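Local coordinates for uncharacterized IolB-like protein (Salmonella typhimurium LT2, PDB 2QJV) that probably acts as a metal-dependent sugar isomerase of the cupin-fold KduI/IolB family, with glucuronate isomerase activity inferred for it, at residues Tyr183-Pro194 and Tyr237-Pro248. The protein carries 2 engineered substitutions. Residues are numbered along the deposited sequence; the frame is centred on the assembly and turned at random.
Sequences YLEETYYHRFNP and YDNYYLNVMAGP. With NI (nickel (II) ion), chain D; SO4 (sulfate ion), chain J.
Glu185 and Ala246 begin a run of antiparallel backbone pairing that ends at Asn193 and Asp238. Thr187 N to Val244 O, at 3.0 Å, is a typical bond of the run; the return bond from Val244 N to Thr187 O is weak. Two asparagines add side-chain bonds. Asn243 ND2 donates to Thr187 O (3.1 Å) and also sits over the centre of one face of the Tyr188 ring, 3.1 Å above its plane. Asn239 ND2 donates to His190 ND1 at 3.0 Å, in the plane of the imidazole. The acceptor role is consistent with an unprotonated ND1; outside the two strands the ring has Gln201 as its polar partner. Asn239 has CG anti to its own N (chi1 176°), which carries the amide across to the histidine edge.

Aromatic packing fills the same face. Tyr188 turns its edge to the face of Tyr241, with planes at 50°. Tyr241 CB lies over the His190 ring, 4.1 Å from its centroid. The two strands belong to the C-terminal cupin barrel of this bicupin chain, and this face looks into the barrel, where the nickel sits.

Glu186 OE1 binds the nickel at 2.1 Å; His171, His173 and His229 complete the protein ligands. Met245 CG packs alongside Glu186 CG at 3.6 Å. A metal-bound water links Glu186 OE2 to Tyr188 OH, which also bonds Ser167. On the other face, Thr187, Leu242 and Val244 pack on Phe31 of strand 30-35.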
ATOM      1  N   TYR A 183      -7.516  17.514  22.038  1.00 36.72           N
ATOM      2  CA  TYR A 183      -7.588  17.121  20.637  1.00 39.02           C
ATOM      3  C   TYR A 183      -7.518  18.405  19.795  1.00 36.08           C
ATOM      4  O   TYR A 183      -8.406  19.273  19.873  1.00 35.11           O
ATOM      5  CB  TYR A 183      -8.878  16.353  20.331  1.00 40.47           C
ATOM      6  CG  TYR A 183      -9.170  16.120  18.851  1.00 36.25           C
ATOM      7  CD1 TYR A 183      -8.681  15.014  18.188  1.00 44.38           C
ATOM      8  CD2 TYR A 183      -9.959  17.020  18.110  1.00 42.65           C
ATOM      9  CE1 TYR A 183      -8.946  14.801  16.853  1.00 45.06           C
ATOM     10  CE2 TYR A 183     -10.224  16.812  16.771  1.00 43.42           C
ATOM     11  CZ  TYR A 183      -9.737  15.689  16.147  1.00 37.28           C
ATOM     12  OH  TYR A 183      -9.969  15.464  14.787  1.00 34.06           O
ATOM     13  N   LEU A 184      -6.487  18.475  18.972  1.00 34.97           N
ATOM     14  CA  LEU A 184      -6.261  19.582  18.061  1.00 35.60           C
ATOM     15  C   LEU A 184      -5.741  19.063  16.739  1.00 34.09           C
ATOM     16  O   LEU A 184      -4.674  18.458  16.656  1.00 37.12           O
ATOM     17  CB  LEU A 184      -5.276  20.633  18.633  1.00 36.96           C
ATOM     18  CG  LEU A 184      -5.754  21.452  19.833  1.00 39.94           C
ATOM     19  CD1 LEU A 184      -4.551  22.187  20.368  1.00 34.51           C
ATOM     20  CD2 LEU A 184      -6.988  22.457  19.591  1.00 32.06           C
ATOM     21  N   GLU A 185      -6.564  19.226  15.703  1.00 38.30           N
ATOM     22  CA  GLU A 185      -6.119  18.947  14.345  1.00 36.66           C
ATOM     23  C   GLU A 185      -5.043  19.999  14.031  1.00 36.39           C
ATOM     24  O   GLU A 185      -5.121  21.114  14.526  1.00 36.61           O
ATOM     25  CB  GLU A 185      -7.287  19.054  13.381  1.00 36.47           C
ATOM     26  CG  GLU A 185      -8.332  17.974  13.605  1.00 33.84           C
ATOM     27  CD  GLU A 185      -9.750  18.375  13.221  1.00 34.18           C
ATOM     28  OE1 GLU A 185      -9.946  19.436  12.603  1.00 34.08           O
ATOM     29  OE2 GLU A 185     -10.680  17.607  13.567  1.00 36.16           O
ATOM     30  N   GLU A 186      -4.075  19.654  13.203  1.00 37.51           N
ATOM     31  CA  GLU A 186      -3.006  20.584  12.860  1.00 36.60           C
ATOM     32  C   GLU A 186      -2.571  20.447  11.389  1.00 36.24           C
ATOM     33  O   GLU A 186      -2.420  19.353  10.845  1.00 36.98           O
ATOM     34  CB  GLU A 186      -1.801  20.440  13.809  1.00 35.62           C
ATOM     35  CG  GLU A 186      -0.747  21.517  13.610  1.00 36.80           C
ATOM     36  CD  GLU A 186       0.311  21.581  14.684  1.00 44.34           C
ATOM     37  OE1 GLU A 186       0.496  20.598  15.431  1.00 38.93           O
ATOM     38  OE2 GLU A 186       1.023  22.613  14.764  1.00 49.45           O
ATOM     39  N   THR A 187      -2.427  21.598  10.745  1.00 35.84           N
ATOM     40  CA  THR A 187      -1.883  21.671   9.396  1.00 36.31           C
ATOM     41  C   THR A 187      -0.518  22.394   9.456  1.00 37.44           C
ATOM     42  O   THR A 187      -0.290  23.246  10.314  1.00 37.99           O
ATOM     43  CB  THR A 187      -2.854  22.351   8.366  1.00 33.90           C
ATOM     44  OG1 THR A 187      -3.154  23.687   8.798  1.00 37.98           O
ATOM     45  CG2 THR A 187      -4.161  21.498   8.118  1.00 33.48           C
ATOM     46  N   TYR A 188       0.375  22.001   8.546  1.00 37.29           N
ATOM     47  CA  TYR A 188       1.693  22.580   8.330  1.00 36.47           C
ATOM     48  C   TYR A 188       1.721  23.024   6.874  1.00 38.02           C
ATOM     49  O   TYR A 188       1.487  22.215   5.997  1.00 37.78           O
ATOM     50  CB  TYR A 188       2.826  21.550   8.493  1.00 37.69           C
ATOM     51  CG  TYR A 188       3.262  21.284   9.918  1.00 36.26           C
ATOM     52  CD1 TYR A 188       2.395  20.691  10.814  1.00 36.29           C
ATOM     53  CD2 TYR A 188       4.540  21.630  10.374  1.00 34.10           C
ATOM     54  CE1 TYR A 188       2.758  20.460  12.110  1.00 39.09           C
ATOM     55  CE2 TYR A 188       4.906  21.403  11.684  1.00 35.66           C
ATOM     56  CZ  TYR A 188       4.011  20.812  12.537  1.00 40.08           C
ATOM     57  OH  TYR A 188       4.386  20.593  13.812  1.00 38.40           O
ATOM     58  N   TYR A 189       2.025  24.288   6.635  1.00 36.34           N
ATOM     59  CA  TYR A 189       2.237  24.825   5.300  1.00 36.65           C
ATOM     60  C   TYR A 189       3.728  25.183   5.250  1.00 37.65           C
ATOM     61  O   TYR A 189       4.159  26.204   5.835  1.00 36.65           O
ATOM     62  CB  TYR A 189       1.337  26.028   5.020  1.00 36.30           C
ATOM     63  CG  TYR A 189       1.609  26.738   3.700  1.00 33.81           C
ATOM     64  CD1 TYR A 189       1.442  26.071   2.462  1.00 36.61           C
ATOM     65  CD2 TYR A 189       1.940  28.092   3.669  1.00 36.10           C
ATOM     66  CE1 TYR A 189       1.682  26.710   1.263  1.00 37.73           C
ATOM     67  CE2 TYR A 189       2.165  28.763   2.452  1.00 38.05           C
ATOM     68  CZ  TYR A 189       2.043  28.064   1.247  1.00 37.52           C
ATOM     69  OH  TYR A 189       2.253  28.728   0.070  1.00 36.46           O
ATOM     70  N   HIS A 190       4.484  24.408   4.465  1.00 37.30           N
ATOM     71  CA  HIS A 190       5.938  24.521   4.410  1.00 35.29           C
ATOM     72  C   HIS A 190       6.505  25.355   3.262  1.00 34.24           C
ATOM     73  O   HIS A 190       5.988  25.343   2.131  1.00 37.50           O
ATOM     74  CB  HIS A 190       6.595  23.141   4.293  1.00 37.62           C
ATOM     75  CG  HIS A 190       6.527  22.315   5.543  1.00 41.63           C
ATOM     76  ND1 HIS A 190       7.552  22.287   6.468  1.00 37.18           N
ATOM     77  CD2 HIS A 190       5.584  21.454   5.992  1.00 41.74           C
ATOM     78  CE1 HIS A 190       7.233  21.442   7.437  1.00 41.23           C
ATOM     79  NE2 HIS A 190       6.051  20.909   7.163  1.00 39.94           N
ATOM     80  N   ARG A 191       7.587  26.051   3.592  1.00 37.71           N
ATOM     81  CA  ARG A 191       8.354  26.880   2.652  1.00 38.11           C
ATOM     82  C   ARG A 191       9.849  26.641   2.887  1.00 38.10           C
ATOM     83  O   ARG A 191      10.281  26.335   4.023  1.00 37.13           O
ATOM     84  CB  ARG A 191       7.988  28.367   2.787  1.00 35.85           C
ATOM     85  CG  ARG A 191       6.500  28.677   2.588  1.00 37.89           C
ATOM     86  CD  ARG A 191       6.042  28.650   1.123  1.00 36.76           C
ATOM     87  NE  ARG A 191       6.041  29.986   0.557  1.00 45.29           N
ATOM     88  CZ  ARG A 191       7.036  30.585  -0.064  1.00 41.45           C
ATOM     89  NH1 ARG A 191       8.183  29.991  -0.289  1.00 42.35           N
ATOM     90  NH2 ARG A 191       6.865  31.816  -0.470  1.00 44.87           N
ATOM     91  N   PHE A 192      10.632  26.790   1.804  1.00 37.08           N
ATOM     92  CA  PHE A 192      12.086  26.589   1.804  1.00 37.84           C
ATOM     93  C   PHE A 192      12.853  27.717   1.142  1.00 38.51           C
ATOM     94  O   PHE A 192      12.350  28.390   0.217  1.00 36.09           O
ATOM     95  CB  PHE A 192      12.456  25.243   1.143  1.00 38.98           C
ATOM     96  CG  PHE A 192      11.862  24.090   1.838  1.00 40.66           C
ATOM     97  CD1 PHE A 192      12.514  23.501   2.934  1.00 35.36           C
ATOM     98  CD2 PHE A 192      10.595  23.635   1.483  1.00 37.83           C
ATOM     99  CE1 PHE A 192      11.891  22.499   3.639  1.00 36.40           C
ATOM    100  CE2 PHE A 192       9.967  22.650   2.215  1.00 35.47           C
ATOM    101  CZ  PHE A 192      10.622  22.062   3.261  1.00 39.00           C
ATOM    102  N   ASN A 193      14.042  27.952   1.696  1.00 39.85           N
ATOM    103  CA  ASN A 193      15.011  28.893   1.192  1.00 38.60           C
ATOM    104  C   ASN A 193      16.408  28.252   1.205  1.00 37.99           C
ATOM    105  O   ASN A 193      16.948  27.936   2.286  1.00 37.37           O
ATOM    106  CB  ASN A 193      14.994  30.230   1.964  1.00 37.52           C
ATOM    107  CG  ASN A 193      15.859  31.273   1.307  1.00 43.70           C
ATOM    108  OD1 ASN A 193      15.880  31.395   0.096  1.00 41.76           O
ATOM    109  ND2 ASN A 193      16.606  32.014   2.107  1.00 42.04           N
ATOM    110  N   PRO A 194      17.009  28.033   0.010  1.00 37.32           N
ATOM    111  CA  PRO A 194      16.488  28.284  -1.356  1.00 37.93           C
ATOM    112  C   PRO A 194      15.232  27.442  -1.649  1.00 35.42           C
ATOM    113  O   PRO A 194      15.006  26.439  -0.980  1.00 36.96           O
ATOM    114  CB  PRO A 194      17.682  27.965  -2.278  1.00 38.39           C
ATOM    115  CG  PRO A 194      18.870  27.986  -1.382  1.00 44.41           C
ATOM    116  CD  PRO A 194      18.407  27.593  -0.019  1.00 39.69           C
ATOM    117  N   TYR A 237      19.054  24.005   3.284  1.00 37.36           N
ATOM    118  CA  TYR A 237      17.674  24.467   3.118  1.00 37.30           C
ATOM    119  C   TYR A 237      16.973  24.873   4.402  1.00 36.79           C
ATOM    120  O   TYR A 237      16.527  24.035   5.198  1.00 36.73           O
ATOM    121  CB  TYR A 237      16.841  23.413   2.392  1.00 36.77           C
ATOM    122  CG  TYR A 237      17.371  23.149   1.009  1.00 38.86           C
ATOM    123  CD1 TYR A 237      17.243  24.114   0.004  1.00 39.78           C
ATOM    124  CD2 TYR A 237      17.986  21.940   0.685  1.00 43.08           C
ATOM    125  CE1 TYR A 237      17.718  23.884  -1.263  1.00 41.45           C
ATOM    126  CE2 TYR A 237      18.500  21.719  -0.617  1.00 41.81           C
ATOM    127  CZ  TYR A 237      18.359  22.693  -1.558  1.00 37.49           C
ATOM    128  OH  TYR A 237      18.837  22.461  -2.835  1.00 42.77           O
ATOM    129  N   ASP A 238      16.904  26.186   4.582  1.00 36.69           N
ATOM    130  CA  ASP A 238      16.149  26.780   5.685  1.00 37.81           C
ATOM    131  C   ASP A 238      14.637  26.504   5.465  1.00 38.93           C
ATOM    132  O   ASP A 238      14.131  26.432   4.328  1.00 37.51           O
ATOM    133  CB  ASP A 238      16.410  28.283   5.838  1.00 36.25           C
ATOM    134  CG  ASP A 238      17.786  28.617   6.345  1.00 42.90           C
ATOM    135  OD1 ASP A 238      18.443  27.824   7.055  1.00 37.48           O
ATOM    136  OD2 ASP A 238      18.206  29.721   6.004  1.00 41.84           O
ATOM    137  N   ASN A 239      13.935  26.290   6.569  1.00 38.23           N
ATOM    138  CA  ASN A 239      12.520  25.951   6.573  1.00 36.21           C
ATOM    139  C   ASN A 239      11.690  26.992   7.350  1.00 35.46           C
ATOM    140  O   ASN A 239      12.179  27.684   8.242  1.00 37.10           O
ATOM    141  CB  ASN A 239      12.353  24.513   7.125  1.00 36.83           C
ATOM    142  CG  ASN A 239      10.886  24.037   7.294  1.00 37.60           C
ATOM    143  OD1 ASN A 239      10.468  23.844   8.437  1.00 41.57           O
ATOM    144  ND2 ASN A 239      10.117  23.809   6.182  1.00 35.32           N
ATOM    145  N   TYR A 240      10.448  27.113   6.915  1.00 37.57           N
ATOM    146  CA  TYR A 240       9.423  27.902   7.502  1.00 36.34           C
ATOM    147  C   TYR A 240       8.147  27.070   7.403  1.00 36.36           C
ATOM    148  O   TYR A 240       7.953  26.337   6.428  1.00 35.89           O
ATOM    149  CB  TYR A 240       9.254  29.237   6.745  1.00 36.49           C
ATOM    150  CG  TYR A 240       7.929  29.936   6.948  1.00 34.28           C
ATOM    151  CD1 TYR A 240       6.811  29.565   6.180  1.00 37.28           C
ATOM    152  CD2 TYR A 240       7.766  30.939   7.894  1.00 38.03           C
ATOM    153  CE1 TYR A 240       5.580  30.152   6.361  1.00 37.01           C
ATOM    154  CE2 TYR A 240       6.536  31.583   8.051  1.00 39.04           C
ATOM    155  CZ  TYR A 240       5.439  31.182   7.280  1.00 35.89           C
ATOM    156  OH  TYR A 240       4.193  31.768   7.394  1.00 37.67           O
ATOM    157  N   TYR A 241       7.303  27.150   8.423  1.00 36.09           N
ATOM    158  CA  TYR A 241       5.933  26.650   8.299  1.00 38.26           C
ATOM    159  C   TYR A 241       4.927  27.469   9.086  1.00 38.28           C
ATOM    160  O   TYR A 241       5.238  28.035  10.135  1.00 35.51           O
ATOM    161  CB  TYR A 241       5.785  25.139   8.622  1.00 39.62           C
ATOM    162  CG  TYR A 241       6.386  24.671   9.932  1.00 36.02           C
ATOM    163  CD1 TYR A 241       5.721  24.880  11.155  1.00 38.14           C
ATOM    164  CD2 TYR A 241       7.605  23.988   9.947  1.00 38.45           C
ATOM    165  CE1 TYR A 241       6.258  24.440  12.339  1.00 33.75           C
ATOM    166  CE2 TYR A 241       8.153  23.549  11.124  1.00 36.25           C
ATOM    167  CZ  TYR A 241       7.471  23.772  12.332  1.00 38.81           C
ATOM    168  OH  TYR A 241       8.000  23.305  13.512  1.00 40.43           O
ATOM    169  N   LEU A 242       3.728  27.575   8.496  1.00 38.34           N
ATOM    170  CA  LEU A 242       2.573  28.210   9.082  1.00 37.10           C
ATOM    171  C   LEU A 242       1.629  27.097   9.499  1.00 36.34           C
ATOM    172  O   LEU A 242       1.278  26.232   8.672  1.00 36.56           O
ATOM    173  CB  LEU A 242       1.902  29.169   8.101  1.00 37.82           C
ATOM    174  CG  LEU A 242       0.620  29.877   8.491  1.00 39.58           C
ATOM    175  CD1 LEU A 242       0.824  30.866   9.671  1.00 34.84           C
ATOM    176  CD2 LEU A 242       0.052  30.606   7.243  1.00 38.40           C
ATOM    177  N   ASN A 243       1.281  27.081  10.779  1.00 36.89           N
ATOM    178  CA  ASN A 243       0.385  26.074  11.379  1.00 37.50           C
ATOM    179  C   ASN A 243      -0.946  26.642  11.778  1.00 34.68           C
ATOM    180  O   ASN A 243      -1.041  27.781  12.261  1.00 37.88           O
ATOM    181  CB  ASN A 243       0.946  25.448  12.689  1.00 40.31           C
ATOM    182  CG  ASN A 243       2.305  24.758  12.544  1.00 47.58           C
ATOM    183  OD1 ASN A 243       3.214  25.012  13.341  1.00 57.56           O
ATOM    184  ND2 ASN A 243       2.448  23.920  11.579  1.00 42.07           N
ATOM    185  N   VAL A 244      -1.982  25.837  11.560  1.00 36.06           N
ATOM    186  CA  VAL A 244      -3.349  26.110  12.003  1.00 35.70           C
ATOM    187  C   VAL A 244      -3.766  24.913  12.894  1.00 36.44           C
ATOM    188  O   VAL A 244      -3.527  23.733  12.546  1.00 38.09           O
ATOM    189  CB  VAL A 244      -4.380  26.336  10.842  1.00 35.21           C
ATOM    190  CG1 VAL A 244      -5.790  26.684  11.375  1.00 32.76           C
ATOM    191  CG2 VAL A 244      -3.856  27.425   9.856  1.00 34.83           C
HETATM  192  N   MSE A 245      -4.357  25.230  14.040  1.00 35.38           N
HETATM  193  CA  MSE A 245      -4.951  24.251  14.929  1.00 34.92           C
HETATM  194  C   MSE A 245      -6.339  24.657  15.372  1.00 35.54           C
HETATM  195  O   MSE A 245      -6.657  25.839  15.458  1.00 35.94           O
HETATM  196  CB  MSE A 245      -4.111  24.026  16.197  1.00 34.48           C
HETATM  197  CG  MSE A 245      -2.807  23.296  15.969  1.00 39.22           C
HETATM  198 SE   MSE A 245      -1.891  23.100  17.696  0.75 45.05          SE
HETATM  199  CE  MSE A 245      -1.504  24.875  17.991  1.00 39.55           C
ATOM    200  N   ALA A 246      -7.167  23.643  15.635  1.00 36.21           N
ATOM    201  CA  ALA A 246      -8.501  23.803  16.219  1.00 35.97           C
ATOM    202  C   ALA A 246      -9.043  22.451  16.676  1.00 35.58           C
ATOM    203  O   ALA A 246      -8.615  21.395  16.185  1.00 35.80           O
ATOM    204  CB  ALA A 246      -9.530  24.526  15.245  1.00 36.11           C
ATOM    205  N   GLY A 247      -9.963  22.516  17.639  1.00 34.87           N
ATOM    206  CA  GLY A 247     -10.667  21.365  18.219  1.00 36.03           C
ATOM    207  C   GLY A 247     -11.835  21.802  19.068  1.00 35.79           C
ATOM    208  O   GLY A 247     -12.201  22.971  19.036  1.00 37.58           O
ATOM    209  N   PRO A 248     -12.417  20.870  19.866  1.00 36.43           N
ATOM    210  CA  PRO A 248     -13.567  21.270  20.679  1.00 37.16           C
ATOM    211  C   PRO A 248     -13.235  22.233  21.818  1.00 35.76           C
ATOM    212  O   PRO A 248     -14.127  22.958  22.272  1.00 34.20           O
ATOM    213  CB  PRO A 248     -14.096  19.933  21.232  1.00 37.45           C
ATOM    214  CG  PRO A 248     -12.883  19.034  21.241  1.00 34.53           C
ATOM    215  CD  PRO A 248     -12.054  19.450  20.059  1.00 36.72           C
TER
HETATM  216 NI    NI D 271       1.652  20.183  17.135  1.00 22.23          NI
HETATM  217  S   SO4 J 277       9.472  31.132  -3.783  1.00 51.90           S
HETATM  218  O1  SO4 J 277       9.889  30.429  -2.552  1.00 55.36           O
HETATM  219  O2  SO4 J 277       9.021  30.242  -4.843  1.00 56.73           O
HETATM  220  O3  SO4 J 277      10.651  31.773  -4.398  1.00 58.45           O
HETATM  221  O4  SO4 J 277       8.486  32.159  -3.422  1.00 49.96           O
HETATM  222  O   HOH W   1       3.216  21.344  16.127  1.00 23.15           O
HETATM  223  O   HOH W   2      -1.227  25.381   7.834  1.00 16.77           O
HETATM  224  O   HOH W   3      16.725  31.768   4.985  1.00 28.25           O
HETATM  225  O   HOH W   4      19.531  29.393   3.265  1.00 40.02           O
HETATM  226  O   HOH W   5       1.268  22.160  17.988  1.00 23.07           O